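Side-chain contacts in ribokinase (Arabidopsis thaliana, PDB 6ILS), which catalyses the ATP- and magnesium-dependent phosphorylation of D-ribose at O-5, giving the D-ribose 5-phosphate used in nucleotide synthesis and the pentose phosphate pathway: residues G294-P297 / S298-D301; H67-L70 / I71-L75; T203-Q206 / I207-V211; E190-L193 / S194-T197; E271-S274 / H275-L279. All blocks are in the same frame, centred on the assembly; numbering follows the deposited sequence.

Interaction 1: G294-P297 / S298-D301; sequences GAIP and SMPD. With NA (sodium ion), chain G.
From A295 to M299 the backbone winds into a short 3-10 turn, in which S298 N donates to A295 O (3.0 Å) and M299 N to I296 O (3.3 Å), each donor standing well above the carbonyl plane. The side chain of S298 folds back onto the same turn. With OG held between its backbone N and carbonyl carbon (chi1 70°), the hydroxyl lies 2.6 Å from A295 O and 2.9 Å from G294 O, so one proton must serve two carbonyls. Serine suits this place, being small and able to donate. G294 O also ligates the sodium ion at 2.9 Å. G294 takes a positive phi at which a side chain would collide with the preceding carbonyl oxygen, so glycine fits. M299 bends at chi2 and chi3, bringing its methyl CE back to 3.5 Å from I296 CA. K51, from helix 41-51, donates to the carbonyls of I296 and M299. Together with the backbone oxygens of D253, T255, C289 and V292, G294 O completes the sodium site, which is consistent with the monovalent-cation site of ribokinases and is predicted to hold potassium, with S298 also among its predicted ligands.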
# COMPACT_ATOMS: atom_id res chain seq x y z
N GLY B 294 5.30 -9.16 12.39
CA GLY B 294 4.42 -9.49 11.27
C GLY B 294 3.36 -10.50 11.67
O GLY B 294 3.54 -11.22 12.65
N ALA B 295 2.26 -10.57 10.93
CA ALA B 295 1.21 -11.54 11.24
C ALA B 295 1.57 -12.93 10.70
O ALA B 295 2.03 -13.80 11.45
CB ALA B 295 -0.14 -11.09 10.68
N ILE B 296 1.38 -13.12 9.41
CA ILE B 296 1.63 -14.41 8.78
C ILE B 296 3.09 -14.89 8.91
O ILE B 296 3.31 -16.08 9.16
CB ILE B 296 1.15 -14.36 7.32
CG1 ILE B 296 -0.39 -14.22 7.33
CG2 ILE B 296 1.59 -15.60 6.55
CD1 ILE B 296 -1.09 -14.35 5.95
N PRO B 297 4.10 -13.99 8.81
CA PRO B 297 5.47 -14.43 9.09
C PRO B 297 5.71 -14.98 10.50
O PRO B 297 6.63 -15.76 10.68
CB PRO B 297 6.30 -13.15 8.90
CG PRO B 297 5.52 -12.35 7.94
CD PRO B 297 4.08 -12.63 8.22
N SER B 298 4.90 -14.58 11.48
CA SER B 298 5.12 -14.99 12.86
C SER B 298 4.41 -16.29 13.25
O SER B 298 4.57 -16.77 14.37
CB SER B 298 4.65 -13.89 13.83
OG SER B 298 3.23 -13.81 13.81
N MET B 299 3.62 -16.84 12.34
CA MET B 299 2.86 -18.06 12.69
C MET B 299 3.81 -19.22 12.99
O MET B 299 4.67 -19.49 12.19
CB MET B 299 1.86 -18.48 11.63
CG MET B 299 0.52 -18.73 12.23
SD MET B 299 -0.25 -17.15 12.51
CE MET B 299 -0.23 -16.60 10.83
N PRO B 300 3.64 -19.93 14.11
CA PRO B 300 4.53 -21.01 14.45
C PRO B 300 4.18 -22.35 13.81
O PRO B 300 3.09 -22.60 13.51
CB PRO B 300 4.33 -21.10 15.96
CG PRO B 300 2.89 -20.78 16.13
CD PRO B 300 2.61 -19.71 15.11
N ASP B 301 5.19 -23.21 13.66
CA ASP B 301 4.91 -24.58 13.18
C ASP B 301 4.42 -25.43 14.35
O ASP B 301 4.68 -25.08 15.46
CB ASP B 301 6.10 -25.20 12.45
CG ASP B 301 7.30 -25.48 13.32
OD1 ASP B 301 7.20 -25.34 14.53
OD2 ASP B 301 8.32 -25.83 12.75
NA NA G . 3.40 -11.32 15.56

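Interaction 2: H67-L70 / I71-L75; sequences HGKL and IAEAL
K69 and E73 lean across each other on one turn of helix 66-75, the helical limb of the beta-alpha-beta unit that runs from strand 56-63 to strand 87-90. Their chains meet at a slant: E73 OE2 rests 3.5 Å from K69 CG, against the aliphatic part of the lysine and not its ammonium group. K69 NZ stays 5.7 Å from E73 OE2, so the opposite charges may attract but form no salt bridge, and the carboxylate has a long, weak ion pair with K69 of the second subunit. Long polar side chains suit this outer face. E73 CG, anti to its own carbonyl carbon (chi1 -73°), packs over the backbone 3.2 Å from K69 O, the same oxygen that accepts from E73 N.

I71 has the same first torsion as E73 but sits on the buried side of the helix. It is a branched side chain filling a buried place, packed on A11 and on A38 of strand 33-39. L70, its CG anti to the backbone N (chi1 169°), packs on A13 and T36 and on A66 of the second subunit. H67 lies at the same dimer interface, where its NE2 is hydrogen-bonded to NE2 of H67 of the second subunit.

The main chain keeps regular i to i+4 bonds, A72 N to G68 O being nearly straight at 168°. I71 N likewise donates to H67 O, and the isoleucine's own CG1 comes to 3.1 Å and its CD1 to 3.9 Å from H67 O.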
# COMPACT_ATOMS: atom_id res chain seq x y z
N HIS B 67 -1.34 -6.33 -4.40
CA HIS B 67 -1.72 -6.72 -3.03
C HIS B 67 -2.34 -8.12 -3.00
O HIS B 67 -2.09 -8.92 -2.08
CB HIS B 67 -2.70 -5.72 -2.43
CG HIS B 67 -2.08 -4.41 -2.05
ND1 HIS B 67 -2.83 -3.26 -1.88
CD2 HIS B 67 -0.80 -4.06 -1.79
CE1 HIS B 67 -2.03 -2.26 -1.54
NE2 HIS B 67 -0.80 -2.72 -1.46
N GLY B 68 -3.16 -8.41 -4.01
CA GLY B 68 -3.76 -9.72 -4.17
C GLY B 68 -2.71 -10.79 -4.34
O GLY B 68 -2.81 -11.87 -3.76
N LYS B 69 -1.70 -10.49 -5.15
CA LYS B 69 -0.61 -11.41 -5.39
C LYS B 69 0.23 -11.66 -4.14
O LYS B 69 0.67 -12.78 -3.90
CB LYS B 69 0.29 -10.88 -6.52
CG LYS B 69 1.16 -11.96 -7.15
CD LYS B 69 1.04 -11.92 -8.67
CE LYS B 69 1.17 -13.30 -9.30
NZ LYS B 69 0.91 -13.26 -10.78
N LEU B 70 0.45 -10.60 -3.38
CA LEU B 70 1.15 -10.69 -2.10
C LEU B 70 0.48 -11.75 -1.21
O LEU B 70 1.13 -12.60 -0.63
CB LEU B 70 1.15 -9.33 -1.41
CG LEU B 70 1.59 -9.20 0.04
CD1 LEU B 70 3.08 -9.51 0.18
CD2 LEU B 70 1.25 -7.80 0.55
N ILE B 71 -0.84 -11.65 -1.11
CA ILE B 71 -1.61 -12.57 -0.28
C ILE B 71 -1.48 -14.02 -0.76
O ILE B 71 -1.18 -14.92 0.01
CB ILE B 71 -3.11 -12.21 -0.28
CG1 ILE B 71 -3.35 -10.75 0.11
CG2 ILE B 71 -3.88 -13.20 0.59
CD1 ILE B 71 -2.87 -10.40 1.49
N ALA B 72 -1.72 -14.21 -2.05
CA ALA B 72 -1.68 -15.53 -2.67
C ALA B 72 -0.33 -16.18 -2.44
O ALA B 72 -0.24 -17.35 -2.10
CB ALA B 72 -1.99 -15.41 -4.14
N GLU B 73 0.73 -15.40 -2.63
CA GLU B 73 2.09 -15.91 -2.45
C GLU B 73 2.36 -16.32 -1.00
O GLU B 73 2.95 -17.38 -0.74
CB GLU B 73 3.11 -14.85 -2.90
CG GLU B 73 3.16 -14.70 -4.42
CD GLU B 73 3.98 -13.50 -4.88
OE1 GLU B 73 4.39 -12.68 -4.02
OE2 GLU B 73 4.21 -13.38 -6.11
N ALA B 74 1.93 -15.49 -0.07
CA ALA B 74 2.16 -15.75 1.35
C ALA B 74 1.44 -17.01 1.81
O ALA B 74 1.98 -17.78 2.61
CB ALA B 74 1.73 -14.54 2.20
N LEU B 75 0.23 -17.23 1.29
CA LEU B 75 -0.63 -18.32 1.76
C LEU B 75 -0.39 -19.65 1.07
O LEU B 75 -0.57 -20.70 1.67
CB LEU B 75 -2.11 -17.96 1.56
CG LEU B 75 -2.67 -16.81 2.39
CD1 LEU B 75 -4.19 -16.74 2.17
CD2 LEU B 75 -2.37 -17.03 3.86

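Interaction 3: T203-Q206 / I207-V211; sequences TFEQ and ISQAV
T203, just before helix 204-216, gives its carbonyl O to I207 N (2.8 Å), while its OG1 accepts from Q206 N at 3.1 Å. I207 CG1 comes to 3.3 Å from the same T203 O, and its branched chain is buried against L193 and F234. F204 O receives two donors from S208, the backbone N at 2.8 Å and the hydroxyl OG at 2.7 Å, from opposite faces of its plane. OG reaches it because it stands beside its own backbone N (chi1 -55°), a setting that also brings it over one face of the F204 ring, 3.4 Å from CE2. With an alanine here, F204 O would probably keep just the backbone donor and the ring face would lose its hydroxyl neighbour. E205 runs side by side with Q209, carboxylate and amide planes only 8° apart, yet OE2 and NE2 remain 3.8 Å apart, a contact without a hydrogen bond. Q206 stretches back along the helix start, where OE1 accepts from E202 N. Threonine supplies an oxygen to a first-turn N-H that has no preceding carbonyl to bond, and glutamine answers with a weak bond from T203 N to OE1: together they form a capping box.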
# COMPACT_ATOMS: atom_id res chain seq x y z
N THR B 203 -13.78 -7.23 35.25
CA THR B 203 -13.53 -8.30 36.22
C THR B 203 -14.06 -9.63 35.71
O THR B 203 -14.93 -9.65 34.84
CB THR B 203 -14.20 -8.02 37.57
OG1 THR B 203 -15.62 -8.06 37.42
CG2 THR B 203 -13.77 -6.66 38.11
N PHE B 204 -13.56 -10.73 36.26
CA PHE B 204 -14.01 -12.04 35.79
C PHE B 204 -15.49 -12.26 36.07
O PHE B 204 -16.19 -12.91 35.29
CB PHE B 204 -13.20 -13.18 36.40
CG PHE B 204 -13.45 -14.51 35.74
CD1 PHE B 204 -12.87 -14.81 34.52
CD2 PHE B 204 -14.30 -15.44 36.33
CE1 PHE B 204 -13.11 -16.04 33.90
CE2 PHE B 204 -14.55 -16.66 35.71
CZ PHE B 204 -13.96 -16.96 34.50
N GLU B 205 -15.98 -11.75 37.20
CA GLU B 205 -17.41 -11.82 37.48
C GLU B 205 -18.19 -11.11 36.38
O GLU B 205 -19.16 -11.65 35.85
CB GLU B 205 -17.73 -11.20 38.83
CG GLU B 205 -19.22 -11.15 39.14
CD GLU B 205 -19.83 -12.54 39.33
OE1 GLU B 205 -19.07 -13.50 39.60
OE2 GLU B 205 -21.07 -12.66 39.21
N GLN B 206 -17.77 -9.89 36.04
CA GLN B 206 -18.40 -9.12 34.96
C GLN B 206 -18.35 -9.87 33.63
O GLN B 206 -19.33 -9.94 32.89
CB GLN B 206 -17.74 -7.75 34.83
CG GLN B 206 -18.13 -6.78 35.94
CD GLN B 206 -17.43 -5.44 35.85
OE1 GLN B 206 -16.40 -5.29 35.19
NE2 GLN B 206 -17.99 -4.44 36.53
N ILE B 207 -17.19 -10.44 33.33
CA ILE B 207 -17.03 -11.20 32.08
C ILE B 207 -17.99 -12.38 32.07
O ILE B 207 -18.66 -12.62 31.08
CB ILE B 207 -15.58 -11.68 31.91
CG1 ILE B 207 -14.67 -10.48 31.64
CG2 ILE B 207 -15.48 -12.72 30.81
CD1 ILE B 207 -13.17 -10.78 31.74
N SER B 208 -18.09 -13.10 33.18
CA SER B 208 -19.00 -14.24 33.26
C SER B 208 -20.45 -13.85 33.04
O SER B 208 -21.23 -14.59 32.44
CB SER B 208 -18.85 -14.94 34.63
OG SER B 208 -17.49 -15.28 34.84
N GLN B 209 -20.81 -12.67 33.53
CA GLN B 209 -22.17 -12.18 33.35
C GLN B 209 -22.38 -11.64 31.94
O GLN B 209 -23.48 -11.74 31.38
CB GLN B 209 -22.50 -11.12 34.40
CG GLN B 209 -22.67 -11.71 35.80
CD GLN B 209 -23.41 -13.04 35.77
OE1 GLN B 209 -24.61 -13.10 35.50
NE2 GLN B 209 -22.68 -14.13 36.04
N ALA B 210 -21.33 -11.08 31.35
CA ALA B 210 -21.42 -10.68 29.95
C ALA B 210 -21.63 -11.93 29.08
O ALA B 210 -22.42 -11.91 28.13
CB ALA B 210 -20.19 -9.90 29.52
N VAL B 211 -20.94 -13.02 29.45
CA VAL B 211 -21.07 -14.30 28.75
C VAL B 211 -22.45 -14.92 28.94
O VAL B 211 -23.02 -15.51 28.01
CB VAL B 211 -19.97 -15.31 29.21
CG1 VAL B 211 -20.29 -16.72 28.74
CG2 VAL B 211 -18.57 -14.85 28.71

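Interaction 4: E190-L193 / S194-T197; sequences ETEL and SRLT
L193 contributes both its carbonyl and its side chain to the last turn of helix 190-197. Its O accepts from T197 N (3.0 Å) and from T197 OG1 (2.7 Å), which come from opposite faces of the carbonyl plane. The hydroxyl reaches L193 O because OG1 sits between its backbone N and carbonyl carbon (chi1 60°), while T197 CG2 meets L193 CD1 at 3.9 Å. The leucine, apolar and buried, packs on A210 and C214 of helix 204-216. S194 CB lies 3.5 Å from E190 O, and its short side chain lets the hydroxyl bond M199 O just past the helix end.

N189 and E192 match the NXXE sequence motif of PfkB kinases, and N189 OD1 accepts from E192 N close to the bound ATP.

R195 lies alongside E192. Its guanidinium, turned 62° from the carboxylate, spreads over the glutamate's stem, with NH1 3.7 Å from E192 CG; E192 CA lies against one face, toward its rim. The charged ends stay 4.9 Å apart (E192 OE2 to R195 NH1), bridged by a water in the guanidinium plane that donates to OE2 at 2.9 Å and accepts from NH1 at 2.8 Å. NH1 also forms a salt bridge with D172.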
# COMPACT_ATOMS: atom_id res chain seq x y z
N GLU B 190 -12.08 -8.95 25.37
CA GLU B 190 -12.77 -8.21 26.43
C GLU B 190 -13.58 -7.04 25.89
O GLU B 190 -14.73 -6.84 26.27
CB GLU B 190 -11.76 -7.70 27.46
CG GLU B 190 -11.03 -8.80 28.20
CD GLU B 190 -10.01 -8.27 29.19
OE1 GLU B 190 -10.42 -7.72 30.24
OE2 GLU B 190 -8.80 -8.42 28.92
N THR B 191 -12.96 -6.26 25.02
CA THR B 191 -13.61 -5.07 24.48
C THR B 191 -14.77 -5.43 23.55
O THR B 191 -15.83 -4.80 23.60
CB THR B 191 -12.59 -4.20 23.76
OG1 THR B 191 -11.53 -3.89 24.66
CG2 THR B 191 -13.24 -2.91 23.26
N GLU B 192 -14.58 -6.45 22.72
CA GLU B 192 -15.64 -6.90 21.83
C GLU B 192 -16.80 -7.49 22.60
O GLU B 192 -17.96 -7.32 22.23
CB GLU B 192 -15.09 -7.93 20.83
CG GLU B 192 -14.10 -7.30 19.87
CD GLU B 192 -13.17 -8.29 19.19
OE1 GLU B 192 -13.22 -9.51 19.50
OE2 GLU B 192 -12.38 -7.83 18.34
N LEU B 193 -16.49 -8.18 23.70
CA LEU B 193 -17.54 -8.78 24.51
C LEU B 193 -18.37 -7.70 25.20
O LEU B 193 -19.58 -7.82 25.30
CB LEU B 193 -16.94 -9.72 25.56
CG LEU B 193 -17.90 -10.38 26.56
CD1 LEU B 193 -18.89 -11.31 25.88
CD2 LEU B 193 -17.07 -11.12 27.62
N SER B 194 -17.69 -6.65 25.66
CA SER B 194 -18.36 -5.51 26.29
C SER B 194 -19.20 -4.72 25.29
O SER B 194 -20.33 -4.34 25.59
CB SER B 194 -17.33 -4.59 26.94
OG SER B 194 -17.96 -3.41 27.42
N ARG B 195 -18.63 -4.46 24.11
CA ARG B 195 -19.36 -3.75 23.06
C ARG B 195 -20.62 -4.51 22.66
O ARG B 195 -21.71 -3.92 22.60
CB ARG B 195 -18.48 -3.53 21.84
CG ARG B 195 -19.18 -2.76 20.73
CD ARG B 195 -18.52 -3.03 19.39
NE ARG B 195 -17.07 -2.99 19.50
CZ ARG B 195 -16.25 -3.88 18.95
NH1 ARG B 195 -14.94 -3.75 19.11
NH2 ARG B 195 -16.73 -4.90 18.24
N LEU B 196 -20.47 -5.80 22.41
CA LEU B 196 -21.56 -6.67 21.97
C LEU B 196 -22.67 -6.85 23.02
O LEU B 196 -23.85 -6.94 22.69
CB LEU B 196 -21.02 -8.05 21.58
CG LEU B 196 -22.01 -9.20 21.71
CD1 LEU B 196 -22.97 -9.21 20.51
CD2 LEU B 196 -21.33 -10.54 21.88
N THR B 197 -22.28 -6.91 24.29
CA THR B 197 -23.27 -7.14 25.35
C THR B 197 -23.74 -5.82 25.96
O THR B 197 -24.80 -5.76 26.58
CB THR B 197 -22.69 -8.02 26.48
OG1 THR B 197 -21.55 -7.36 27.04
CG2 THR B 197 -22.32 -9.41 25.96
O HOH W 1 -12.55 -4.90 18.20

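Interaction 5: E271-S274 / H275-L279; sequences EGKS and HEECL
S274 and E277 grip each other twice. S274 OG accepts from E277 N at 3.0 Å, and E277 OE1 accepts from S274 N at 2.9 Å along an almost straight N-H (171°), meeting it on the anti side, 34° out of the carboxylate plane. This is a capping box at the start of helix 275-289, and C278 N closes the first turn on S274 O at 2.7 Å. Serine reaches E277 N because OG is turned between its backbone N and carbonyl carbon (chi1 74°). An alanine in its place would probably leave E277 N without its side-chain acceptor and weaken the helix start. The glutamate is extended beyond CG, long enough to come back to the S274 backbone.

Next out, K273 crosses E277 at about a right angle, its CB 3.5 Å from E277 OE1. Its ammonium group instead joins F281 in a cation-pi contact, with K273 NZ 6.4 Å from E277 OE1. Just before, G272 ends helix 257-270 in a Schellman motif with positive phi, which a glycine accepts readily. E271 is salt-bridged to R302. The helix start thus lies between helix 257-270, which C278 touches at F265, A268 and M269, and strands 231-235 and 241-243, against which H275 and L279 pack.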
# COMPACT_ATOMS: atom_id res chain seq x y z
N GLU B 271 -9.01 -31.74 15.90
CA GLU B 271 -8.21 -32.96 16.11
C GLU B 271 -8.73 -33.79 17.29
O GLU B 271 -8.13 -34.81 17.54
CB GLU B 271 -6.76 -32.57 16.32
CG GLU B 271 -6.13 -32.08 15.04
CD GLU B 271 -4.67 -31.75 15.22
OE1 GLU B 271 -4.26 -31.73 16.38
OE2 GLU B 271 -4.01 -31.48 14.21
N GLY B 272 -9.73 -33.34 18.03
CA GLY B 272 -10.32 -34.18 19.08
C GLY B 272 -9.72 -33.96 20.45
O GLY B 272 -10.00 -34.73 21.34
N LYS B 273 -8.98 -32.88 20.64
CA LYS B 273 -8.36 -32.67 21.96
C LYS B 273 -9.40 -32.17 22.95
O LYS B 273 -10.39 -31.62 22.54
CB LYS B 273 -7.20 -31.69 21.82
CG LYS B 273 -6.03 -32.25 21.05
CD LYS B 273 -4.86 -31.33 21.02
CE LYS B 273 -3.67 -31.94 20.33
NZ LYS B 273 -2.59 -30.96 20.17
N SER B 274 -9.08 -32.25 24.24
CA SER B 274 -9.96 -31.77 25.33
C SER B 274 -10.04 -30.25 25.33
O SER B 274 -9.12 -29.63 24.85
CB SER B 274 -9.45 -32.27 26.64
OG SER B 274 -8.30 -31.58 27.05
N HIS B 275 -11.10 -29.68 25.89
CA HIS B 275 -11.20 -28.21 25.96
C HIS B 275 -9.95 -27.65 26.66
O HIS B 275 -9.40 -26.67 26.20
CB HIS B 275 -12.48 -27.80 26.71
CG HIS B 275 -13.73 -28.33 26.12
ND1 HIS B 275 -13.98 -28.28 24.79
CD2 HIS B 275 -14.81 -28.90 26.68
CE1 HIS B 275 -15.17 -28.78 24.54
NE2 HIS B 275 -15.68 -29.18 25.68
N GLU B 276 -9.56 -28.29 27.74
CA GLU B 276 -8.35 -27.86 28.44
C GLU B 276 -7.14 -27.86 27.52
O GLU B 276 -6.38 -26.90 27.48
CB GLU B 276 -8.08 -28.76 29.65
CG GLU B 276 -9.01 -28.54 30.83
CD GLU B 276 -10.39 -29.19 30.66
OE1 GLU B 276 -10.58 -30.01 29.72
OE2 GLU B 276 -11.27 -28.88 31.50
N GLU B 277 -6.95 -28.96 26.79
CA GLU B 277 -5.82 -29.08 25.87
C GLU B 277 -5.92 -28.07 24.73
O GLU B 277 -4.90 -27.53 24.29
CB GLU B 277 -5.74 -30.50 25.28
CG GLU B 277 -5.22 -31.57 26.25
CD GLU B 277 -5.57 -33.00 25.82
OE1 GLU B 277 -6.37 -33.20 24.88
OE2 GLU B 277 -5.03 -33.95 26.45
N CYS B 278 -7.14 -27.82 24.25
CA CYS B 278 -7.37 -26.83 23.19
C CYS B 278 -6.93 -25.44 23.64
O CYS B 278 -6.24 -24.75 22.90
CB CYS B 278 -8.85 -26.79 22.78
SG CYS B 278 -9.38 -28.23 21.87
N LEU B 279 -7.34 -25.04 24.84
CA LEU B 279 -6.95 -23.74 25.36
C LEU B 279 -5.43 -23.62 25.55
O LEU B 279 -4.84 -22.59 25.25
CB LEU B 279 -7.64 -23.48 26.70
CG LEU B 279 -9.07 -22.94 26.67
CD1 LEU B 279 -9.56 -22.69 28.08
CD2 LEU B 279 -9.17 -21.65 25.86

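Overall arrangement
Interaction 1 is the buried member, where carbonyl oxygens gather round a cation; interaction 5 lies at the surface, and interactions 2, 3 and 4 are partly buried. Interactions 1 and 2 touch where I296 meets L75, although one is a loop and the other a helix reaching the dimer interface. Interactions 3 and 4 sit on consecutive helices that pack through L193, A210 and T197, and both contain a hydroxyl that shares a carbonyl with its own backbone N. Capping boxes begin the helices of interactions 3 and 5. Interaction 4 lies closest to the ATP, with the side chain of E192 about 5 Å away. Interactions 2, 4 and 5 keep opposite charges apart, interaction 4 bridging them with a water, while the side chains of interaction 2 pack on neighbouring strands and the second subunit.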